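Local atomic coordinates of putative methyltransferase (Porphyromonas gingivalis, PDB entry 3LL7), a protein that is a putative methyltransferase, its substrate not established, and probably transfers a methyl group from S-adenosylmethionine. Residues L156-D170 with L194-K208. Numbering follows the deposited sequence.
Sequences LPLIKTFHPDYIYVD and LATELLPFCSSILAK
Asp165 O takes two backbone N-H groups of segment 194-208. Ser204 N gives a nearly straight bond to Asp165 O (3.1 Å, 163°); the bond from Ser203 N is weak. Four more backbone bonds follow. Ile167 N gives to Ser204 O and Val169 N to Leu206 O; Ile167 O accepts from Leu206 N (2.8 Å) and Val169 O from Lys208 N. The other edge of strand 166-169 is also used: Tyr166 and Tyr168 bond to strand 96-99 and Leu100, and Asp165 OD2 accepts from Lys96 N. This is the parallel pairing of adjacent strands in a Rossmann-like methyltransferase sheet, with helices 156-162 and 191-198 on the face that bears Ile167 and Val169. There Ile167 CD1 packs on Leu198 CB and Cys202 CB, and Val169 CG2 meets Leu194 CD1 tip to tip.

Lys160 CG stands beside the backbone N (chi1 -63°), and the chain then runs extended over one face of the Phe201 ring, with Lys160 CG 3.7 Å from the Phe201 centroid in a CH-pi contact. Lys160 NZ then forms a salt bridge with Glu197 OE2 (3.3 Å), on the anti side of the carboxylate. A water bridges Asp165 OD1 and Ser203 OG. Lys208 NZ makes a salt bridge to Asp170 OD2 (3.1 Å) from above the carboxylate plane. The same NZ hydrogen-bonds to Ser79 OG, Tyr168 OH to Asp107 OD2, and Ser204 OG to Arg243 NH2.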
ATOM      1  N   LEU A 156      23.149  11.736  13.441  1.00  9.71           N
ATOM      2  CA  LEU A 156      23.714  11.909  12.095  1.00 10.23           C
ATOM      3  C   LEU A 156      25.177  11.464  11.968  1.00 10.64           C
ATOM      4  O   LEU A 156      25.517  10.784  10.994  1.00 10.09           O
ATOM      5  CB  LEU A 156      23.477  13.329  11.547  1.00 10.62           C
ATOM      6  CG  LEU A 156      22.003  13.716  11.321  1.00 11.56           C
ATOM      7  CD1 LEU A 156      21.835  15.216  11.137  1.00 13.22           C
ATOM      8  CD2 LEU A 156      21.374  12.961  10.140  1.00 11.91           C
ATOM      9  N   PRO A 157      26.056  11.826  12.953  1.00 10.26           N
ATOM     10  CA  PRO A 157      27.413  11.276  12.875  1.00 10.37           C
ATOM     11  C   PRO A 157      27.482   9.739  12.846  1.00  9.65           C
ATOM     12  O   PRO A 157      28.249   9.192  12.045  1.00 10.22           O
ATOM     13  CB  PRO A 157      28.106  11.833  14.150  1.00 10.08           C
ATOM     14  CG  PRO A 157      27.388  13.118  14.416  1.00 10.53           C
ATOM     15  CD  PRO A 157      25.923  12.772  14.080  1.00 10.57           C
ATOM     16  N   LEU A 158      26.699   9.060  13.681  1.00  9.30           N
ATOM     17  CA  LEU A 158      26.672   7.586  13.679  1.00 10.11           C
ATOM     18  C   LEU A 158      26.174   7.030  12.337  1.00 10.09           C
ATOM     19  O   LEU A 158      26.744   6.076  11.788  1.00 10.09           O
ATOM     20  CB  LEU A 158      25.801   7.044  14.811  1.00 10.54           C
ATOM     21  CG  LEU A 158      25.611   5.525  14.927  1.00 12.68           C
ATOM     22  CD1 LEU A 158      26.760   4.854  15.702  1.00 13.16           C
ATOM     23  CD2 LEU A 158      24.315   5.243  15.617  1.00 14.04           C
ATOM     24  N   ILE A 159      25.110   7.622  11.820  1.00  9.96           N
ATOM     25  CA  ILE A 159      24.596   7.200  10.495  1.00 10.04           C
ATOM     26  C   ILE A 159      25.656   7.383   9.378  1.00 11.03           C
ATOM     27  O   ILE A 159      25.877   6.482   8.567  1.00 11.45           O
ATOM     28  CB  ILE A 159      23.304   7.934  10.128  1.00  9.89           C
ATOM     29  CG1 ILE A 159      22.187   7.608  11.126  1.00  9.80           C
ATOM     30  CG2 ILE A 159      22.859   7.550   8.702  1.00  8.74           C
ATOM     31  CD1 ILE A 159      21.033   8.594  11.097  1.00  8.95           C
ATOM     32  N   LYS A 160      26.309   8.542   9.354  1.00 11.38           N
ATOM     33  CA  LYS A 160      27.335   8.840   8.335  1.00 12.67           C
ATOM     34  C   LYS A 160      28.538   7.909   8.417  1.00 12.78           C
ATOM     35  O   LYS A 160      29.040   7.464   7.388  1.00 12.95           O
ATOM     36  CB  LYS A 160      27.776  10.305   8.385  1.00 12.34           C
ATOM     37  CG  LYS A 160      26.640  11.252   8.071  1.00 13.21           C
ATOM     38  CD  LYS A 160      27.048  12.701   8.233  1.00 14.07           C
ATOM     39  CE  LYS A 160      25.822  13.584   8.101  1.00 13.66           C
ATOM     40  NZ  LYS A 160      26.185  15.018   8.109  1.00 13.63           N
ATOM     41  N   THR A 161      28.977   7.615   9.639  1.00 13.54           N
ATOM     42  CA  THR A 161      30.056   6.660   9.876  1.00 14.35           C
ATOM     43  C   THR A 161      29.690   5.246   9.427  1.00 14.41           C
ATOM     44  O   THR A 161      30.505   4.558   8.795  1.00 14.35           O
ATOM     45  CB  THR A 161      30.488   6.670  11.362  1.00 14.83           C
ATOM     46  OG1 THR A 161      30.922   7.994  11.694  1.00 15.18           O
ATOM     47  CG2 THR A 161      31.621   5.672  11.619  1.00 14.70           C
ATOM     48  N   PHE A 162      28.451   4.838   9.725  1.00 14.01           N
ATOM     49  CA  PHE A 162      27.936   3.537   9.312  1.00 13.83           C
ATOM     50  C   PHE A 162      27.989   3.383   7.798  1.00 13.97           C
ATOM     51  O   PHE A 162      28.304   2.304   7.295  1.00 14.44           O
ATOM     52  CB  PHE A 162      26.491   3.361   9.806  1.00 13.20           C
ATOM     53  CG  PHE A 162      25.950   1.960   9.666  1.00 12.64           C
ATOM     54  CD1 PHE A 162      26.687   0.857  10.095  1.00 14.15           C
ATOM     55  CD2 PHE A 162      24.673   1.752   9.142  1.00 10.85           C
ATOM     56  CE1 PHE A 162      26.169  -0.440   9.985  1.00 14.33           C
ATOM     57  CE2 PHE A 162      24.143   0.464   9.037  1.00 11.07           C
ATOM     58  CZ  PHE A 162      24.891  -0.635   9.447  1.00 13.48           C
ATOM     59  N   HIS A 163      27.708   4.479   7.093  1.00 13.73           N
ATOM     60  CA  HIS A 163      27.671   4.518   5.627  1.00 15.48           C
ATOM     61  C   HIS A 163      26.812   3.385   5.053  1.00 14.80           C
ATOM     62  O   HIS A 163      27.331   2.516   4.350  1.00 15.21           O
ATOM     63  CB  HIS A 163      29.091   4.490   5.035  1.00 15.47           C
ATOM     64  CG  HIS A 163      29.171   5.058   3.649  1.00 18.35           C
ATOM     65  ND1 HIS A 163      28.472   4.527   2.584  1.00 20.12           N
ATOM     66  CD2 HIS A 163      29.854   6.120   3.160  1.00 19.76           C
ATOM     67  CE1 HIS A 163      28.726   5.234   1.497  1.00 20.10           C
ATOM     68  NE2 HIS A 163      29.559   6.208   1.819  1.00 21.56           N
ATOM     69  N   PRO A 164      25.498   3.372   5.372  1.00 14.95           N
ATOM     70  CA  PRO A 164      24.656   2.251   4.944  1.00 14.77           C
ATOM     71  C   PRO A 164      24.457   2.192   3.428  1.00 15.40           C
ATOM     72  O   PRO A 164      24.611   3.207   2.733  1.00 15.38           O
ATOM     73  CB  PRO A 164      23.321   2.555   5.634  1.00 14.78           C
ATOM     74  CG  PRO A 164      23.286   4.055   5.655  1.00 14.26           C
ATOM     75  CD  PRO A 164      24.700   4.411   6.048  1.00 14.68           C
ATOM     76  N   ASP A 165      24.126   1.004   2.929  1.00 15.16           N
ATOM     77  CA  ASP A 165      23.789   0.837   1.516  1.00 15.59           C
ATOM     78  C   ASP A 165      22.452   1.521   1.276  1.00 15.51           C
ATOM     79  O   ASP A 165      22.258   2.168   0.250  1.00 15.25           O
ATOM     80  CB  ASP A 165      23.736  -0.647   1.162  1.00 15.13           C
ATOM     81  CG  ASP A 165      25.096  -1.318   1.287  1.00 16.37           C
ATOM     82  OD1 ASP A 165      25.927  -1.096   0.392  1.00 18.19           O
ATOM     83  OD2 ASP A 165      25.334  -2.069   2.264  1.00 13.55           O
ATOM     84  N   TYR A 166      21.547   1.409   2.247  1.00 15.48           N
ATOM     85  CA  TYR A 166      20.222   2.029   2.139  1.00 15.81           C
ATOM     86  C   TYR A 166      19.745   2.761   3.381  1.00 15.72           C
ATOM     87  O   TYR A 166      19.964   2.316   4.513  1.00 15.40           O
ATOM     88  CB  TYR A 166      19.171   0.999   1.750  1.00 16.02           C
ATOM     89  CG  TYR A 166      19.591   0.046   0.676  1.00 15.69           C
ATOM     90  CD1 TYR A 166      19.346   0.328  -0.669  1.00 16.95           C
ATOM     91  CD2 TYR A 166      20.226  -1.156   1.001  1.00 15.80           C
ATOM     92  CE1 TYR A 166      19.741  -0.566  -1.677  1.00 16.00           C
ATOM     93  CE2 TYR A 166      20.605  -2.057   0.009  1.00 15.08           C
ATOM     94  CZ  TYR A 166      20.361  -1.752  -1.322  1.00 16.55           C
ATOM     95  OH  TYR A 166      20.730  -2.660  -2.286  1.00 15.49           O
ATOM     96  N   ILE A 167      19.122   3.910   3.152  1.00 15.05           N
ATOM     97  CA  ILE A 167      18.447   4.653   4.200  1.00 14.70           C
ATOM     98  C   ILE A 167      16.953   4.670   3.865  1.00 14.47           C
ATOM     99  O   ILE A 167      16.544   5.154   2.795  1.00 15.34           O
ATOM    100  CB  ILE A 167      19.008   6.093   4.365  1.00 14.50           C
ATOM    101  CG1 ILE A 167      20.451   6.037   4.893  1.00 13.69           C
ATOM    102  CG2 ILE A 167      18.154   6.901   5.320  1.00 13.24           C
ATOM    103  CD1 ILE A 167      21.178   7.356   4.885  1.00 12.27           C
ATOM    104  N   TYR A 168      16.160   4.132   4.784  1.00 13.80           N
ATOM    105  CA  TYR A 168      14.712   4.032   4.614  1.00 13.56           C
ATOM    106  C   TYR A 168      13.993   5.052   5.511  1.00 13.36           C
ATOM    107  O   TYR A 168      14.374   5.248   6.675  1.00 13.50           O
ATOM    108  CB  TYR A 168      14.262   2.600   4.919  1.00 13.53           C
ATOM    109  CG  TYR A 168      12.777   2.417   4.854  1.00 14.23           C
ATOM    110  CD1 TYR A 168      12.106   2.391   3.627  1.00 15.59           C
ATOM    111  CD2 TYR A 168      12.025   2.310   6.028  1.00 17.20           C
ATOM    112  CE1 TYR A 168      10.698   2.222   3.586  1.00 17.21           C
ATOM    113  CE2 TYR A 168      10.655   2.169   5.995  1.00 16.53           C
ATOM    114  CZ  TYR A 168       9.999   2.135   4.776  1.00 16.06           C
ATOM    115  OH  TYR A 168       8.636   1.977   4.762  1.00 16.79           O
ATOM    116  N   VAL A 169      12.984   5.722   4.956  1.00 12.78           N
ATOM    117  CA  VAL A 169      12.213   6.701   5.696  1.00 12.56           C
ATOM    118  C   VAL A 169      10.721   6.594   5.347  1.00 13.04           C
ATOM    119  O   VAL A 169      10.346   6.455   4.186  1.00 12.76           O
ATOM    120  CB  VAL A 169      12.799   8.145   5.492  1.00 13.59           C
ATOM    121  CG1 VAL A 169      12.791   8.561   4.003  1.00 12.74           C
ATOM    122  CG2 VAL A 169      12.144   9.191   6.424  1.00 14.80           C
ATOM    123  N   ASP A 170       9.885   6.669   6.369  1.00 12.94           N
ATOM    124  CA  ASP A 170       8.425   6.643   6.199  1.00 14.16           C
ATOM    125  C   ASP A 170       7.874   7.847   6.961  1.00 13.60           C
ATOM    126  O   ASP A 170       7.547   7.738   8.144  1.00 12.74           O
ATOM    127  CB  ASP A 170       7.886   5.291   6.730  1.00 14.35           C
ATOM    128  CG  ASP A 170       6.361   5.208   6.766  1.00 16.94           C
ATOM    129  OD1 ASP A 170       5.682   6.065   6.165  1.00 17.67           O
ATOM    130  OD2 ASP A 170       5.841   4.272   7.433  1.00 19.91           O
ATOM    131  N   LEU A 194      16.791  16.229   4.118  1.00 18.90           N
ATOM    132  CA  LEU A 194      17.258  14.898   4.499  1.00 19.12           C
ATOM    133  C   LEU A 194      18.142  14.300   3.407  1.00 18.91           C
ATOM    134  O   LEU A 194      19.226  13.785   3.687  1.00 18.80           O
ATOM    135  CB  LEU A 194      16.056  13.983   4.772  1.00 19.43           C
ATOM    136  CG  LEU A 194      16.221  12.568   5.343  1.00 21.25           C
ATOM    137  CD1 LEU A 194      14.860  12.073   5.811  1.00 20.74           C
ATOM    138  CD2 LEU A 194      16.812  11.568   4.346  1.00 20.57           C
ATOM    139  N   ALA A 195      17.658  14.366   2.164  1.00 19.01           N
ATOM    140  CA  ALA A 195      18.375  13.838   1.005  1.00 19.13           C
ATOM    141  C   ALA A 195      19.667  14.612   0.733  1.00 19.30           C
ATOM    142  O   ALA A 195      20.709  14.008   0.468  1.00 19.13           O
ATOM    143  CB  ALA A 195      17.457  13.821  -0.242  1.00 19.07           C
ATOM    144  N   THR A 196      19.611  15.937   0.832  1.00 19.86           N
ATOM    145  CA  THR A 196      20.815  16.761   0.669  1.00 20.54           C
ATOM    146  C   THR A 196      21.922  16.286   1.616  1.00 20.49           C
ATOM    147  O   THR A 196      23.083  16.151   1.222  1.00 20.74           O
ATOM    148  CB  THR A 196      20.546  18.267   0.925  1.00 20.63           C
ATOM    149  OG1 THR A 196      19.312  18.652   0.308  1.00 22.29           O
ATOM    150  CG2 THR A 196      21.672  19.119   0.359  1.00 21.46           C
ATOM    151  N   GLU A 197      21.547  16.016   2.860  1.00 19.79           N
ATOM    152  CA  GLU A 197      22.520  15.673   3.874  1.00 19.72           C
ATOM    153  C   GLU A 197      22.975  14.209   3.819  1.00 19.26           C
ATOM    154  O   GLU A 197      24.144  13.914   4.102  1.00 19.67           O
ATOM    155  CB  GLU A 197      21.981  16.010   5.262  1.00 19.68           C
ATOM    156  CG  GLU A 197      23.069  16.003   6.321  1.00 21.84           C
ATOM    157  CD  GLU A 197      22.683  16.712   7.599  1.00 23.97           C
ATOM    158  OE1 GLU A 197      21.479  16.980   7.818  1.00 26.13           O
ATOM    159  OE2 GLU A 197      23.599  16.980   8.399  1.00 22.42           O
ATOM    160  N   LEU A 198      22.061  13.301   3.472  1.00 18.14           N
ATOM    161  CA  LEU A 198      22.339  11.867   3.589  1.00 17.63           C
ATOM    162  C   LEU A 198      22.645  11.093   2.301  1.00 16.80           C
ATOM    163  O   LEU A 198      23.303  10.055   2.356  1.00 16.61           O
ATOM    164  CB  LEU A 198      21.251  11.164   4.423  1.00 17.39           C
ATOM    165  CG  LEU A 198      21.313  11.532   5.914  1.00 18.52           C
ATOM    166  CD1 LEU A 198      20.113  10.981   6.705  1.00 17.29           C
ATOM    167  CD2 LEU A 198      22.630  11.068   6.541  1.00 17.64           C
ATOM    168  N   LEU A 199      22.207  11.590   1.147  1.00 16.59           N
ATOM    169  CA  LEU A 199      22.556  10.924  -0.121  1.00 16.23           C
ATOM    170  C   LEU A 199      24.060  10.651  -0.309  1.00 16.50           C
ATOM    171  O   LEU A 199      24.418   9.593  -0.846  1.00 16.04           O
ATOM    172  CB  LEU A 199      21.978  11.657  -1.336  1.00 16.49           C
ATOM    173  CG  LEU A 199      20.492  11.413  -1.579  1.00 15.03           C
ATOM    174  CD1 LEU A 199      19.981  12.285  -2.723  1.00 14.86           C
ATOM    175  CD2 LEU A 199      20.255   9.929  -1.859  1.00 16.67           C
ATOM    176  N   PRO A 200      24.942  11.584   0.152  1.00 16.69           N
ATOM    177  CA  PRO A 200      26.374  11.310   0.081  1.00 16.52           C
ATOM    178  C   PRO A 200      26.886  10.166   0.967  1.00 17.08           C
ATOM    179  O   PRO A 200      28.062   9.800   0.853  1.00 17.34           O
ATOM    180  CB  PRO A 200      27.002  12.632   0.548  1.00 17.02           C
ATOM    181  CG  PRO A 200      25.966  13.656   0.255  1.00 16.92           C
ATOM    182  CD  PRO A 200      24.694  12.983   0.568  1.00 16.25           C
ATOM    183  N   PHE A 201      26.039   9.625   1.844  1.00 16.55           N
ATOM    184  CA  PHE A 201      26.477   8.616   2.817  1.00 16.73           C
ATOM    185  C   PHE A 201      25.711   7.311   2.744  1.00 17.19           C
ATOM    186  O   PHE A 201      25.748   6.510   3.684  1.00 17.96           O
ATOM    187  CB  PHE A 201      26.399   9.178   4.237  1.00 16.67           C
ATOM    188  CG  PHE A 201      27.364  10.285   4.483  1.00 14.89           C
ATOM    189  CD1 PHE A 201      28.695  10.002   4.796  1.00 14.47           C
ATOM    190  CD2 PHE A 201      26.958  11.614   4.394  1.00 14.27           C
ATOM    191  CE1 PHE A 201      29.609  11.021   5.019  1.00 14.49           C
ATOM    192  CE2 PHE A 201      27.882  12.657   4.627  1.00 12.63           C
ATOM    193  CZ  PHE A 201      29.202  12.351   4.936  1.00 15.33           C
ATOM    194  N   CYS A 202      25.003   7.112   1.637  1.00 16.95           N
ATOM    195  CA  CYS A 202      24.342   5.851   1.349  1.00 17.14           C
ATOM    196  C   CYS A 202      24.348   5.616  -0.157  1.00 17.01           C
ATOM    197  O   CYS A 202      24.681   6.531  -0.935  1.00 18.02           O
ATOM    198  CB  CYS A 202      22.908   5.847   1.908  1.00 16.89           C
ATOM    199  SG  CYS A 202      21.803   7.055   1.141  1.00 17.36           S
ATOM    200  N   SER A 203      24.025   4.394  -0.574  1.00 16.33           N
ATOM    201  CA  SER A 203      23.845   4.112  -1.996  1.00 16.22           C
ATOM    202  C   SER A 203      22.512   4.679  -2.477  1.00 15.63           C
ATOM    203  O   SER A 203      22.483   5.427  -3.457  1.00 15.40           O
ATOM    204  CB  SER A 203      23.948   2.613  -2.298  1.00 16.64           C
ATOM    205  OG  SER A 203      25.281   2.149  -2.123  1.00 18.44           O
ATOM    206  N   SER A 204      21.424   4.338  -1.776  1.00 14.43           N
ATOM    207  CA  SER A 204      20.108   4.901  -2.062  1.00 14.14           C
ATOM    208  C   SER A 204      19.324   5.265  -0.809  1.00 13.90           C
ATOM    209  O   SER A 204      19.536   4.675   0.252  1.00 13.87           O
ATOM    210  CB  SER A 204      19.263   3.904  -2.855  1.00 14.18           C
ATOM    211  OG  SER A 204      19.736   3.795  -4.186  1.00 16.18           O
ATOM    212  N   ILE A 205      18.429   6.238  -0.945  1.00 13.32           N
ATOM    213  CA  ILE A 205      17.368   6.457   0.033  1.00 13.09           C
ATOM    214  C   ILE A 205      16.067   5.911  -0.552  1.00 12.72           C
ATOM    215  O   ILE A 205      15.749   6.198  -1.719  1.00 12.63           O
ATOM    216  CB  ILE A 205      17.142   7.941   0.345  1.00 12.98           C
ATOM    217  CG1 ILE A 205      18.354   8.531   1.105  1.00 13.64           C
ATOM    218  CG2 ILE A 205      15.871   8.131   1.183  1.00 14.62           C
ATOM    219  CD1 ILE A 205      18.319  10.039   1.180  1.00 15.82           C
ATOM    220  N   LEU A 206      15.329   5.165   0.269  1.00 12.68           N
ATOM    221  CA  LEU A 206      14.006   4.613  -0.122  1.00 12.89           C
ATOM    222  C   LEU A 206      12.978   5.260   0.806  1.00 13.04           C
ATOM    223  O   LEU A 206      13.090   5.122   2.035  1.00 13.45           O
ATOM    224  CB  LEU A 206      13.984   3.094   0.059  1.00 13.28           C
ATOM    225  CG  LEU A 206      12.699   2.362  -0.390  1.00 14.67           C
ATOM    226  CD1 LEU A 206      12.444   2.528  -1.915  1.00 17.65           C
ATOM    227  CD2 LEU A 206      12.710   0.886   0.028  1.00 16.29           C
ATOM    228  N   ALA A 207      12.045   6.011   0.234  1.00 12.24           N
ATOM    229  CA  ALA A 207      11.026   6.711   1.005  1.00 12.67           C
ATOM    230  C   ALA A 207       9.672   6.108   0.702  1.00 12.65           C
ATOM    231  O   ALA A 207       9.323   5.905  -0.472  1.00 12.87           O
ATOM    232  CB  ALA A 207      11.014   8.191   0.662  1.00 12.85           C
ATOM    233  N   LYS A 208       8.928   5.808   1.762  1.00 12.20           N
ATOM    234  CA  LYS A 208       7.569   5.310   1.619  1.00 12.34           C
ATOM    235  C   LYS A 208       6.629   6.463   1.837  1.00 12.82           C
ATOM    236  O   LYS A 208       6.657   7.104   2.889  1.00 12.72           O
ATOM    237  CB  LYS A 208       7.277   4.232   2.666  1.00 11.88           C
ATOM    238  CG  LYS A 208       5.804   3.786   2.647  1.00 15.40           C
ATOM    239  CD  LYS A 208       5.560   2.888   3.867  1.00 18.94           C
ATOM    240  CE  LYS A 208       4.253   3.165   4.527  1.00 23.18           C
ATOM    241  NZ  LYS A 208       4.153   2.324   5.756  1.00 29.21           N
TER
HETATM  242  O   HOH W   1      25.084  -0.547  -2.212  1.00 24.50           O